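Membrane-bound lytic murein transglycosylase (Agrobacterium tumefaciens, PDB 2PNW) probably cleaves the glycosidic bond between N-acetylmuramic acid and N-acetylglucosamine in peptidoglycan, as a lytic transglycosylase of the MltA family. Local coordinates at residues A[23-28]-A[73-78]; A[141-146]-A[210-215]; A[158-163]-A[251-256]. One frame throughout, in Å; residues are numbered along the deposited sequence.

Contact 1: residues A[23-28]-A[73-78]; sequences DDPRKL and EQARQF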
loop_
_atom_site.group_PDB
_atom_site.type_symbol
_atom_site.label_atom_id
_atom_site.label_comp_id
_atom_site.label_asym_id
_atom_site.label_seq_id
_atom_site.Cartn_x
_atom_site.Cartn_y
_atom_site.Cartn_z
ATOM N N ASP A 23 -9.721 -14.500 16.970
ATOM C CA ASP A 23 -8.862 -13.356 16.625
ATOM C C ASP A 23 -8.650 -12.435 17.823
ATOM O O ASP A 23 -9.553 -12.246 18.642
ATOM C CB ASP A 23 -9.458 -12.575 15.442
ATOM C CG ASP A 23 -8.471 -11.560 14.843
ATOM O OD1 ASP A 23 -7.251 -11.856 14.765
ATOM O OD2 ASP A 23 -8.928 -10.470 14.444
ATOM N N ASP A 24 -7.444 -11.877 17.932
ATOM C CA ASP A 24 -7.120 -10.897 18.960
ATOM C C ASP A 24 -6.838 -9.549 18.278
ATOM O O ASP A 24 -5.696 -9.305 17.875
ATOM C CB ASP A 24 -5.879 -11.332 19.770
ATOM C CG ASP A 24 -5.421 -10.263 20.770
ATOM O OD1 ASP A 24 -6.100 -9.217 20.917
ATOM O OD2 ASP A 24 -4.363 -10.457 21.417
ATOM N N PRO A 25 -7.864 -8.685 18.135
ATOM C CA PRO A 25 -7.659 -7.389 17.444
ATOM C C PRO A 25 -7.164 -6.219 18.324
ATOM O O PRO A 25 -7.390 -5.025 17.982
ATOM C CB PRO A 25 -9.055 -7.101 16.863
ATOM C CG PRO A 25 -9.997 -7.628 17.947
ATOM C CD PRO A 25 -9.285 -8.888 18.498
ATOM N N ARG A 26 -6.483 -6.521 19.429
ATOM C CA ARG A 26 -6.033 -5.451 20.338
ATOM C C ARG A 26 -5.111 -4.413 19.706
ATOM O O ARG A 26 -5.165 -3.255 20.099
ATOM C CB ARG A 26 -5.402 -6.015 21.633
ATOM C CG ARG A 26 -6.464 -6.376 22.660
ATOM C CD ARG A 26 -5.836 -6.968 23.940
ATOM N NE ARG A 26 -5.155 -8.227 23.646
ATOM C CZ ARG A 26 -4.462 -8.934 24.536
ATOM N NH1 ARG A 26 -4.390 -8.534 25.801
ATOM N NH2 ARG A 26 -3.859 -10.047 24.154
ATOM N N LYS A 27 -4.288 -4.814 18.734
ATOM C CA LYS A 27 -3.383 -3.842 18.076
ATOM C C LYS A 27 -4.123 -2.792 17.234
ATOM O O LYS A 27 -3.535 -1.780 16.837
ATOM C CB LYS A 27 -2.375 -4.545 17.184
ATOM C CG LYS A 27 -1.317 -5.327 17.943
ATOM C CD LYS A 27 -0.291 -5.915 16.980
ATOM C CE LYS A 27 0.708 -6.774 17.764
ATOM N NZ LYS A 27 1.825 -7.218 16.894
ATOM N N LEU A 28 -5.403 -3.030 16.972
ATOM C CA LEU A 28 -6.193 -2.068 16.190
ATOM C C LEU A 28 -6.561 -0.850 16.990
ATOM O O LEU A 28 -6.920 0.156 16.414
ATOM C CB LEU A 28 -7.473 -2.704 15.654
ATOM C CG LEU A 28 -7.318 -3.936 14.759
ATOM C CD1 LEU A 28 -8.629 -4.144 14.030
ATOM C CD2 LEU A 28 -6.160 -3.822 13.755
ATOM N N GLU A 73 -11.121 -10.742 24.282
ATOM C CA GLU A 73 -12.585 -10.792 24.329
ATOM C C GLU A 73 -13.193 -9.395 24.385
ATOM O O GLU A 73 -14.153 -9.118 23.680
ATOM C CB GLU A 73 -13.081 -11.646 25.514
ATOM C CG GLU A 73 -14.604 -11.614 25.740
ATOM C CD GLU A 73 -15.428 -12.164 24.572
ATOM O OE1 GLU A 73 -16.610 -11.761 24.426
ATOM O OE2 GLU A 73 -14.916 -12.997 23.792
ATOM N N GLN A 74 -12.636 -8.520 25.222
ATOM C CA GLN A 74 -13.140 -7.135 25.307
ATOM C C GLN A 74 -12.940 -6.381 23.991
ATOM O O GLN A 74 -13.786 -5.567 23.584
ATOM C CB GLN A 74 -12.475 -6.388 26.437
ATOM C CG GLN A 74 -13.080 -6.721 27.797
ATOM C CD GLN A 74 -12.262 -6.173 28.933
ATOM O OE1 GLN A 74 -11.359 -5.368 28.728
ATOM N NE2 GLN A 74 -12.569 -6.612 30.149
ATOM N N ALA A 75 -11.830 -6.675 23.320
ATOM C CA ALA A 75 -11.533 -6.083 21.994
ATOM C C ALA A 75 -12.557 -6.504 20.934
ATOM O O ALA A 75 -13.102 -5.668 20.213
ATOM C CB ALA A 75 -10.137 -6.475 21.569
ATOM N N ARG A 76 -12.819 -7.803 20.823
ATOM C CA ARG A 76 -13.851 -8.288 19.896
ATOM C C ARG A 76 -15.217 -7.704 20.254
ATOM O O ARG A 76 -15.983 -7.334 19.358
ATOM C CB ARG A 76 -13.928 -9.826 19.882
ATOM C CG ARG A 76 -12.701 -10.514 19.302
ATOM C CD ARG A 76 -12.928 -12.008 19.125
ATOM N NE ARG A 76 -13.205 -12.643 20.412
ATOM C CZ ARG A 76 -12.284 -13.200 21.199
ATOM N NH1 ARG A 76 -11.000 -13.211 20.841
ATOM N NH2 ARG A 76 -12.653 -13.752 22.351
ATOM N N GLN A 77 -15.522 -7.624 21.555
ATOM C CA GLN A 77 -16.828 -7.139 22.011
ATOM C C GLN A 77 -17.048 -5.696 21.613
ATOM O O GLN A 77 -18.164 -5.303 21.272
ATOM C CB GLN A 77 -16.993 -7.291 23.536
ATOM C CG GLN A 77 -18.391 -6.875 24.041
ATOM C CD GLN A 77 -19.502 -7.783 23.517
ATOM O OE1 GLN A 77 -19.480 -8.993 23.734
ATOM N NE2 GLN A 77 -20.480 -7.198 22.833
ATOM N N PHE A 78 -15.988 -4.895 21.656
ATOM C CA PHE A 78 -16.095 -3.537 21.165
ATOM C C PHE A 78 -16.719 -3.494 19.764
ATOM O O PHE A 78 -17.662 -2.720 19.510
ATOM C CB PHE A 78 -14.721 -2.857 21.108
ATOM C CG PHE A 78 -14.765 -1.531 20.404
ATOM C CD1 PHE A 78 -15.279 -0.413 21.055
ATOM C CD2 PHE A 78 -14.323 -1.408 19.074
ATOM C CE1 PHE A 78 -15.376 0.835 20.391
ATOM C CE2 PHE A 78 -14.418 -0.193 18.405
ATOM C CZ PHE A 78 -14.942 0.942 19.068
#
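Pro25 and Arg76 meet with their side chains at about a right angle: the proline ring lies across the base of the arginine, its CD 3.9 Å from Arg76 CG. That CG stands anti to the carbonyl carbon (chi1 -67°), and the chain then bends at the CG-CD bond (chi3 -61°), bringing the guanidinium beside the loop. There NH1 of Arg76 gives a hydrogen bond of 2.8 Å to Asp23 O. The acceptor lies in the guanidinium plane, but the donor stands 31° off the plane of the carbonyl. Its NH2 makes a salt bridge to Glu73 OE2, one helical turn earlier, so one flat group is held at two corners and its rotation is largely fixed.

Ala75 CB touches both Pro25 CG and Arg26 CG, 3.8 Å from each, and a methyl group suits a place where loop and helix come this close. Arg26 forms a salt bridge within its own segment: NE and NH2 grip the two carboxylate oxygens of Asp24 side-on. Asp24 OD1 also takes the backbone N-H of Arg26, from the other face of the carboxylate. Asp23 turns its carboxylate to Arg285 and to the backbone N of Leu319, tying the loop to strand 316-324. The loop thus combines an Asx turn at Asp24 with a type I beta turn from Pro25 to Leu28, leading into helix 28-39 against the flank of helix 72-82.

Contact 2: residues A[141-146]-A[210-215]; sequences PSYAFG and AGHVFS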
loop_
_atom_site.group_PDB
_atom_site.type_symbol
_atom_site.label_atom_id
_atom_site.label_comp_id
_atom_site.label_asym_id
_atom_site.label_seq_id
_atom_site.Cartn_x
_atom_site.Cartn_y
_atom_site.Cartn_z
ATOM N N PRO A 141 -6.780 13.271 -18.562
ATOM C CA PRO A 141 -7.377 13.642 -17.265
ATOM C C PRO A 141 -7.156 12.616 -16.128
ATOM O O PRO A 141 -7.458 12.909 -14.973
ATOM C CB PRO A 141 -8.869 13.798 -17.599
ATOM C CG PRO A 141 -9.071 12.813 -18.774
ATOM C CD PRO A 141 -7.816 13.011 -19.586
ATOM N N SER A 142 -6.608 11.445 -16.437
ATOM C CA SER A 142 -6.215 10.503 -15.404
ATOM C C SER A 142 -4.870 10.858 -14.752
ATOM O O SER A 142 -4.551 10.273 -13.748
ATOM C CB SER A 142 -6.203 9.047 -15.915
ATOM O OG SER A 142 -5.200 8.874 -16.918
ATOM N N TYR A 143 -4.091 11.792 -15.306
ATOM C CA TYR A 143 -2.788 12.141 -14.721
ATOM C C TYR A 143 -2.973 13.087 -13.519
ATOM O O TYR A 143 -3.641 14.123 -13.640
ATOM C CB TYR A 143 -1.896 12.833 -15.763
ATOM C CG TYR A 143 -1.022 11.848 -16.512
ATOM C CD1 TYR A 143 -1.596 10.806 -17.239
ATOM C CD2 TYR A 143 0.378 11.942 -16.469
ATOM C CE1 TYR A 143 -0.792 9.862 -17.922
ATOM C CE2 TYR A 143 1.195 10.999 -17.168
ATOM C CZ TYR A 143 0.585 9.979 -17.897
ATOM O OH TYR A 143 1.359 9.049 -18.592
ATOM N N ALA A 144 -2.382 12.718 -12.392
ATOM C CA ALA A 144 -2.422 13.536 -11.164
ATOM C C ALA A 144 -1.208 14.456 -11.012
ATOM O O ALA A 144 -1.203 15.369 -10.165
ATOM C CB ALA A 144 -2.560 12.586 -9.952
ATOM N N PHE A 145 -0.173 14.246 -11.849
ATOM C CA PHE A 145 1.054 15.043 -11.783
ATOM C C PHE A 145 1.531 15.436 -13.165
ATOM O O PHE A 145 1.268 14.739 -14.154
ATOM C CB PHE A 145 2.195 14.293 -11.080
ATOM C CG PHE A 145 1.869 13.862 -9.684
ATOM C CD1 PHE A 145 2.136 14.702 -8.608
ATOM C CD2 PHE A 145 1.275 12.628 -9.453
ATOM C CE1 PHE A 145 1.834 14.291 -7.290
ATOM C CE2 PHE A 145 0.953 12.216 -8.148
ATOM C CZ PHE A 145 1.249 13.056 -7.072
ATOM N N GLY A 146 2.213 16.562 -13.241
ATOM C CA GLY A 146 2.786 17.013 -14.506
ATOM C C GLY A 146 4.030 17.829 -14.250
ATOM O O GLY A 146 4.390 18.085 -13.097
ATOM N N ALA A 210 5.871 10.389 -11.036
ATOM C CA ALA A 210 5.955 11.018 -12.353
ATOM C C ALA A 210 4.573 11.248 -13.009
ATOM O O ALA A 210 4.404 12.207 -13.755
ATOM C CB ALA A 210 6.882 10.176 -13.268
ATOM N N GLY A 211 3.623 10.354 -12.762
ATOM C CA GLY A 211 2.222 10.511 -13.238
ATOM C C GLY A 211 1.747 9.341 -14.090
ATOM O O GLY A 211 0.527 9.034 -14.165
ATOM N N HIS A 212 2.713 8.673 -14.728
ATOM C CA HIS A 212 2.409 7.554 -15.645
ATOM C C HIS A 212 1.798 6.386 -14.918
ATOM O O HIS A 212 2.034 6.180 -13.721
ATOM C CB HIS A 212 3.681 7.120 -16.389
ATOM C CG HIS A 212 4.484 8.282 -16.858
ATOM N ND1 HIS A 212 4.027 9.144 -17.825
ATOM C CD2 HIS A 212 5.684 8.764 -16.456
ATOM C CE1 HIS A 212 4.916 10.103 -18.015
ATOM N NE2 HIS A 212 5.934 9.894 -17.194
ATOM N N VAL A 213 1.020 5.601 -15.650
ATOM C CA VAL A 213 0.385 4.407 -15.093
ATOM C C VAL A 213 1.454 3.422 -14.610
ATOM O O VAL A 213 2.580 3.374 -15.155
ATOM C CB VAL A 213 -0.578 3.727 -16.149
ATOM C CG1 VAL A 213 0.221 3.096 -17.314
ATOM C CG2 VAL A 213 -1.492 2.697 -15.491
ATOM N N PHE A 214 1.113 2.678 -13.563
ATOM C CA PHE A 214 1.934 1.568 -13.108
ATOM C C PHE A 214 1.733 0.345 -14.033
ATOM O O PHE A 214 0.592 -0.007 -14.354
ATOM C CB PHE A 214 1.564 1.213 -11.661
ATOM C CG PHE A 214 2.320 0.032 -11.113
ATOM C CD1 PHE A 214 3.633 0.180 -10.641
ATOM C CD2 PHE A 214 1.734 -1.238 -11.113
ATOM C CE1 PHE A 214 4.358 -0.943 -10.136
ATOM C CE2 PHE A 214 2.455 -2.366 -10.655
ATOM C CZ PHE A 214 3.763 -2.200 -10.147
ATOM N N SER A 215 2.835 -0.270 -14.480
ATOM C CA SER A 215 2.745 -1.559 -15.197
ATOM C C SER A 215 3.479 -2.650 -14.430
ATOM O O SER A 215 4.653 -2.481 -14.093
ATOM C CB SER A 215 3.298 -1.465 -16.621
ATOM O OG SER A 215 2.671 -0.414 -17.311
HETATM O O HOH W 1 0.605 6.365 -18.414
HETATM O O HOH W 2 -0.989 10.262 -12.175
HETATM O O HOH W 3 3.338 13.625 -15.726
#
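Within the MltA-specific insert domain, the loop leading into strand 145-149 meets the loop that leaves strand 201-209, and Tyr143 forms the centre of the junction. Its ring lies over the peptide that follows Gly211: the carbonyl oxygen of Gly211 sits 3.6 Å above the ring plane, over its centre, while Tyr143 CE2 comes to 3.5 Å from Gly211 C. Glycine suits this place twice over, because its backbone angles would jam a side chain against the preceding carbonyl, and a CB would run into Tyr143 CD2.

At the rim of the ring, Tyr143 OH and His212 ND1 share a hydrogen bond of 2.8 Å whose donor is not settled. The two ring planes are 76° apart, yet each places its polar atom close to the plane of the other. The first torsion of His212 (chi1 -43°) sets CG beside the backbone N and helps turn ND1 to the hydroxyl.

Three waters bridge the segments. One links Tyr143 OH to Val213 N, while the second, from Ala144 N to Gly211 O, and the third, donating to both Phe145 O and Ala210 O, join backbone to backbone. Phe145 CB borders Ala210 O at 4.0 Å. Its side chain packs on Tyr206 and Ala208 of strand 201-209 and on Leu127 of strand 127-129, so the contact bridges the small antiparallel sheet and the strand leading toward helix 217-223.

Contact 3: residues A[158-163]-A[251-256]; sequences DRRAID and VLWHNR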
loop_
_atom_site.group_PDB
_atom_site.type_symbol
_atom_site.label_atom_id
_atom_site.label_comp_id
_atom_site.label_asym_id
_atom_site.label_seq_id
_atom_site.Cartn_x
_atom_site.Cartn_y
_atom_site.Cartn_z
ATOM N N ASP A 158 9.562 9.768 -17.872
ATOM C CA ASP A 158 9.224 8.447 -17.322
ATOM C C ASP A 158 10.422 7.794 -16.634
ATOM O O ASP A 158 11.488 8.368 -16.606
ATOM C CB ASP A 158 8.615 7.508 -18.405
ATOM C CG ASP A 158 9.590 7.173 -19.521
ATOM O OD1 ASP A 158 10.779 7.565 -19.477
ATOM O OD2 ASP A 158 9.151 6.486 -20.465
ATOM N N ARG A 159 10.215 6.604 -16.072
ATOM C CA ARG A 159 11.253 5.897 -15.330
ATOM C C ARG A 159 12.551 5.801 -16.149
ATOM O O ARG A 159 13.661 6.092 -15.650
ATOM C CB ARG A 159 10.742 4.492 -14.954
ATOM C CG ARG A 159 11.795 3.593 -14.254
ATOM C CD ARG A 159 11.215 2.252 -13.863
ATOM N NE ARG A 159 10.171 2.379 -12.848
ATOM C CZ ARG A 159 10.421 2.615 -11.553
ATOM N NH1 ARG A 159 11.686 2.732 -11.133
ATOM N NH2 ARG A 159 9.406 2.714 -10.699
ATOM N N ARG A 160 12.419 5.448 -17.434
ATOM C CA ARG A 160 13.643 5.321 -18.259
ATOM C C ARG A 160 14.434 6.626 -18.302
ATOM O O ARG A 160 15.672 6.633 -18.107
ATOM C CB ARG A 160 13.302 4.885 -19.692
ATOM C CG ARG A 160 14.544 4.848 -20.596
ATOM C CD ARG A 160 14.204 4.214 -21.942
ATOM N NE ARG A 160 15.400 4.207 -22.794
ATOM C CZ ARG A 160 15.555 3.435 -23.871
ATOM N NH1 ARG A 160 14.586 2.599 -24.247
ATOM N NH2 ARG A 160 16.681 3.513 -24.583
ATOM N N ALA A 161 13.738 7.733 -18.582
ATOM C CA ALA A 161 14.411 9.024 -18.729
ATOM C C ALA A 161 15.092 9.431 -17.407
ATOM O O ALA A 161 16.186 9.999 -17.389
ATOM C CB ALA A 161 13.431 10.084 -19.180
ATOM N N ILE A 162 14.440 9.109 -16.303
ATOM C CA ILE A 162 15.003 9.424 -14.968
ATOM C C ILE A 162 16.230 8.534 -14.681
ATOM O O ILE A 162 17.311 9.042 -14.315
ATOM C CB ILE A 162 13.929 9.344 -13.877
ATOM C CG1 ILE A 162 12.800 10.367 -14.203
ATOM C CG2 ILE A 162 14.551 9.591 -12.474
ATOM C CD1 ILE A 162 11.463 9.982 -13.503
ATOM N N ASP A 163 16.093 7.233 -14.923
ATOM C CA ASP A 163 17.217 6.294 -14.791
ATOM C C ASP A 163 18.400 6.669 -15.691
ATOM O O ASP A 163 19.551 6.409 -15.326
ATOM C CB ASP A 163 16.803 4.849 -15.108
ATOM C CG ASP A 163 15.994 4.206 -13.997
ATOM O OD1 ASP A 163 15.863 4.807 -12.898
ATOM O OD2 ASP A 163 15.528 3.050 -14.184
ATOM N N VAL A 251 12.881 -4.492 -19.043
ATOM C CA VAL A 251 11.765 -4.976 -18.270
ATOM C C VAL A 251 11.343 -3.917 -17.231
ATOM O O VAL A 251 10.176 -3.615 -17.116
ATOM C CB VAL A 251 12.108 -6.320 -17.587
ATOM C CG1 VAL A 251 11.011 -6.731 -16.575
ATOM C CG2 VAL A 251 12.302 -7.437 -18.669
ATOM N N LEU A 252 12.289 -3.402 -16.450
ATOM C CA LEU A 252 11.909 -2.395 -15.427
ATOM C C LEU A 252 11.269 -1.179 -16.085
ATOM O O LEU A 252 10.314 -0.605 -15.560
ATOM C CB LEU A 252 13.138 -1.940 -14.641
ATOM C CG LEU A 252 13.836 -3.082 -13.878
ATOM C CD1 LEU A 252 14.840 -2.483 -12.863
ATOM C CD2 LEU A 252 12.811 -4.035 -13.195
ATOM N N TRP A 253 11.791 -0.789 -17.243
ATOM C CA TRP A 253 11.329 0.449 -17.901
ATOM C C TRP A 253 9.943 0.333 -18.558
ATOM O O TRP A 253 9.328 1.352 -18.934
ATOM C CB TRP A 253 12.395 0.927 -18.901
ATOM C CG TRP A 253 13.671 1.430 -18.254
ATOM C CD1 TRP A 253 13.839 1.832 -16.956
ATOM C CD2 TRP A 253 14.936 1.624 -18.895
ATOM N NE1 TRP A 253 15.130 2.229 -16.741
ATOM C CE2 TRP A 253 15.822 2.137 -17.924
ATOM C CE3 TRP A 253 15.414 1.418 -20.209
ATOM C CZ2 TRP A 253 17.159 2.445 -18.215
ATOM C CZ3 TRP A 253 16.735 1.732 -20.498
ATOM C CH2 TRP A 253 17.598 2.241 -19.505
ATOM N N HIS A 254 9.439 -0.906 -18.668
ATOM C CA HIS A 254 8.032 -1.175 -19.025
ATOM C C HIS A 254 7.122 -0.508 -18.002
ATOM O O HIS A 254 6.016 -0.091 -18.323
ATOM C CB HIS A 254 7.776 -2.686 -19.020
ATOM C CG HIS A 254 6.340 -3.071 -19.196
ATOM N ND1 HIS A 254 5.658 -2.863 -20.375
ATOM C CD2 HIS A 254 5.490 -3.731 -18.377
ATOM C CE1 HIS A 254 4.432 -3.348 -20.263
ATOM N NE2 HIS A 254 4.301 -3.873 -19.051
ATOM N N ASN A 255 7.586 -0.436 -16.757
ATOM C CA ASN A 255 6.866 0.346 -15.729
ATOM C C ASN A 255 7.297 1.805 -15.810
ATOM O O ASN A 255 8.327 2.208 -15.260
ATOM C CB ASN A 255 7.122 -0.203 -14.313
ATOM C CG ASN A 255 6.424 0.651 -13.249
ATOM O OD1 ASN A 255 5.344 1.185 -13.508
ATOM N ND2 ASN A 255 7.049 0.808 -12.088
ATOM N N ARG A 256 6.531 2.603 -16.540
ATOM C CA ARG A 256 6.904 3.997 -16.776
ATOM C C ARG A 256 6.731 4.869 -15.523
ATOM O O ARG A 256 7.348 5.933 -15.429
ATOM C CB ARG A 256 6.022 4.583 -17.889
ATOM C CG ARG A 256 6.373 3.991 -19.246
ATOM C CD ARG A 256 5.509 4.668 -20.318
ATOM N NE ARG A 256 5.964 6.002 -20.631
ATOM C CZ ARG A 256 5.169 7.023 -21.000
ATOM N NH1 ARG A 256 3.849 6.911 -21.025
ATOM N NH2 ARG A 256 5.737 8.178 -21.289
HETATM O O HOH W 4 8.065 7.405 -22.577
HETATM O O HOH W 5 6.383 2.870 -9.971
HETATM O O HOH W 6 10.115 4.007 -18.623
#
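Arg160 leaves its helix with CG anti to the backbone N (chi1 176°) and runs extended as far as NE, carrying its aliphatic chain across one face of Trp253. CD packs 3.5 Å from Trp253 CE3, and the guanidinium follows, tilted 24° from the indole plane, while NE is drawn to Glu164. Arg160 CA sits almost on the normal of the five-membered ring in a CH-pi contact, 3.7 Å from its centroid. At the indole edge Trp253 NE1 donates to Asp163 OD2 at 2.7 Å, with the acceptor in the ring plane. Tryptophan suits this site by offering a broad face and one N-H.

Arg159, bent at its CG-CD bond, lays CD and NE beside the carbonyls of Leu252 and Asn255. Its NE makes a weak hydrogen bond to Asn255 O, and its backbone N a firmer one, 3.0 Å, to Arg256 O. Water 5 accepts from Asn255 ND2 and, weakly, from Arg159 NH2, while Asn255 OD1 accepts from the backbone N of Ser215.

Asp158 has two roles: OD1 caps the helix, accepting from Ala161 N, and OD2 forms a salt bridge with Arg256 NE at 3.2 Å through its anti lone pair, nearly straight at 177°. A capping aspartate that also receives an arginine is probably stabilised as the anion. Charge pairing and aromatic cover fasten the short helix 159-163 to segment 251-256, which begins in helix 248-252.

Overall arrangement
Contact 1 stands apart: its centre is 40 Å from that of contact 2 and 44 Å from that of contact 3, on the opposite side of the chain's centre. It also comes first along the chain, closing before either of the others opens. Contacts 2 and 3 both lie within the range of the MltA-specific insert domain, 13 Å apart between centres, and their segments alternate in sequence. They touch directly, with Ser215 N probably hydrogen-bonded to Asn255 OD1. Contacts 2 and 3 thus tie together loops and short helices of the insert domain, whereas contact 1 joins helix 72-82 to a loop that leans on strand 316-324, inside the range of the 3D domain.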